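Local coordinates for hypothetical protein CC0527 (Caulobacter vibrioides, PDB 2O0Q) that is of unknown function but carries a DUF952 domain, which may relate it distantly to the ADP-ribosyl superfamily, at residues R86-V90 against S91-R95. Sequence-based numbering, arbitrary orientation.
Sequences RPLLV and SEVTR
Glu92 OE1 takes two N-H donors at once, Arg86 NH1 at 3.0 Å and the backbone N of Leu89 at 2.9 Å, where a short 3-10 segment carries the chain from the short strand 88-89 into the edge strand 93-98. The donors come from different sides of OE1: NH1 meets its syn lone pair, with OE1 lying in the guanidinium plane of Arg86, whereas Leu89 N arrives on the anti side, 25° out of the carboxylate plane. Arg86 NH2 completes an end-on, two-nitrogen salt bridge through its 2.7 Å bond to Glu92 OE2, again syn; with the two flat groups turned 32° apart, this second bond is the more bent. An extended chain from CG to NE lets Arg86 span this distance, and NH2 also bonds Leu66 O, tying the turn to a neighbouring loop. Glu92 reaches back because its CG sits beside its own backbone N (chi1 -67°), which lays CG 3.5 Å from Leu89 CB. The segment shows two consecutive backbone bonds from N-H of residue i+3 to O of residue i, Glu92 N to Leu89 O (3.0 Å) and Val93 N to Val90 O (3.3 Å). Val90 and Val93 both touch Trp13 of helix 10-19, while buried Leu88 rests on Val61 and its CD2 meets Val93 CG2 at 4.2 Å, the two side chains crossing nearly at right angles.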
loop_
_atom_site.group_PDB
_atom_site.type_symbol
_atom_site.label_atom_id
_atom_site.label_comp_id
_atom_site.label_asym_id
_atom_site.label_seq_id
_atom_site.Cartn_x
_atom_site.Cartn_y
_atom_site.Cartn_z
ATOM N N ARG A 86 2.438 -2.089 12.916
ATOM C CA ARG A 86 1.333 -2.871 13.463
ATOM C C ARG A 86 0.449 -3.259 12.289
ATOM O O ARG A 86 0.498 -2.627 11.236
ATOM C CB ARG A 86 0.514 -2.051 14.465
ATOM C CG ARG A 86 -0.265 -0.874 13.875
ATOM C CD ARG A 86 -1.207 -0.294 14.935
ATOM N NE ARG A 86 -1.932 0.902 14.508
ATOM C CZ ARG A 86 -2.923 0.924 13.619
ATOM N NH1 ARG A 86 -3.334 -0.194 13.032
ATOM N NH2 ARG A 86 -3.513 2.076 13.325
ATOM N N PRO A 87 -0.362 -4.312 12.445
ATOM C CA PRO A 87 -1.222 -4.690 11.320
ATOM C C PRO A 87 -2.217 -3.584 10.971
ATOM O O PRO A 87 -2.608 -2.790 11.830
ATOM C CB PRO A 87 -1.898 -5.975 11.811
ATOM C CG PRO A 87 -1.825 -5.864 13.313
ATOM C CD PRO A 87 -0.467 -5.280 13.547
ATOM N N LEU A 88 -2.603 -3.519 9.700
ATOM C CA LEU A 88 -3.559 -2.516 9.249
ATOM C C LEU A 88 -4.964 -3.085 9.362
ATOM O O LEU A 88 -5.278 -4.116 8.771
ATOM C CB LEU A 88 -3.282 -2.126 7.798
ATOM C CG LEU A 88 -4.253 -1.175 7.103
ATOM C CD1 LEU A 88 -4.145 0.209 7.723
ATOM C CD2 LEU A 88 -3.926 -1.124 5.621
ATOM N N LEU A 89 -5.807 -2.415 10.136
ATOM C CA LEU A 89 -7.180 -2.857 10.316
ATOM C C LEU A 89 -7.944 -2.732 9.008
ATOM O O LEU A 89 -7.737 -1.787 8.246
ATOM C CB LEU A 89 -7.861 -2.011 11.391
ATOM C CG LEU A 89 -8.039 -2.577 12.802
ATOM C CD1 LEU A 89 -6.862 -3.442 13.214
ATOM C CD2 LEU A 89 -8.244 -1.418 13.761
ATOM N N VAL A 90 -8.824 -3.693 8.740
ATOM C CA VAL A 90 -9.620 -3.640 7.520
ATOM C C VAL A 90 -10.476 -2.381 7.569
ATOM O O VAL A 90 -10.724 -1.746 6.544
ATOM C CB VAL A 90 -10.525 -4.891 7.383
ATOM C CG1 VAL A 90 -11.526 -4.701 6.255
ATOM C CG2 VAL A 90 -9.667 -6.113 7.107
ATOM N N SER A 91 -10.903 -2.014 8.777
ATOM C CA SER A 91 -11.736 -0.830 8.985
ATOM C C SER A 91 -10.980 0.481 8.776
ATOM O O SER A 91 -11.590 1.547 8.671
ATOM C CB SER A 91 -12.330 -0.840 10.398
ATOM O OG SER A 91 -11.316 -0.771 11.387
ATOM N N GLU A 92 -9.657 0.409 8.720
ATOM C CA GLU A 92 -8.858 1.615 8.537
ATOM C C GLU A 92 -8.646 1.969 7.067
ATOM O O GLU A 92 -8.027 2.986 6.742
ATOM C CB GLU A 92 -7.517 1.462 9.260
ATOM C CG GLU A 92 -7.666 1.419 10.774
ATOM C CD GLU A 92 -6.356 1.231 11.508
ATOM O OE1 GLU A 92 -5.585 0.323 11.131
ATOM O OE2 GLU A 92 -6.102 1.986 12.474
ATOM N N VAL A 93 -9.167 1.129 6.179
ATOM C CA VAL A 93 -9.054 1.378 4.749
ATOM C C VAL A 93 -10.230 2.251 4.326
ATOM O O VAL A 93 -11.386 1.869 4.511
ATOM C CB VAL A 93 -9.097 0.066 3.937
ATOM C CG1 VAL A 93 -9.174 0.384 2.457
ATOM C CG2 VAL A 93 -7.864 -0.773 4.232
ATOM N N THR A 94 -9.936 3.416 3.755
ATOM C CA THR A 94 -10.986 4.332 3.320
ATOM C C THR A 94 -11.625 3.859 2.016
ATOM O O THR A 94 -12.843 3.942 1.850
ATOM C CB THR A 94 -10.436 5.762 3.152
ATOM O OG1 THR A 94 -9.489 5.796 2.077
ATOM C CG2 THR A 94 -9.746 6.208 4.432
ATOM N N ARG A 95 -10.808 3.364 1.091
ATOM C CA ARG A 95 -11.329 2.848 -0.169
ATOM C C ARG A 95 -10.326 1.951 -0.880
ATOM O O ARG A 95 -9.114 2.089 -0.706
ATOM C CB ARG A 95 -11.766 3.983 -1.105
ATOM C CG ARG A 95 -10.659 4.877 -1.625
ATOM C CD ARG A 95 -11.147 5.684 -2.831
ATOM N NE ARG A 95 -10.236 6.773 -3.175
ATOM C CZ ARG A 95 -10.189 7.939 -2.533
ATOM N NH1 ARG A 95 -11.008 8.171 -1.514
ATOM N NH2 ARG A 95 -9.319 8.870 -2.903
#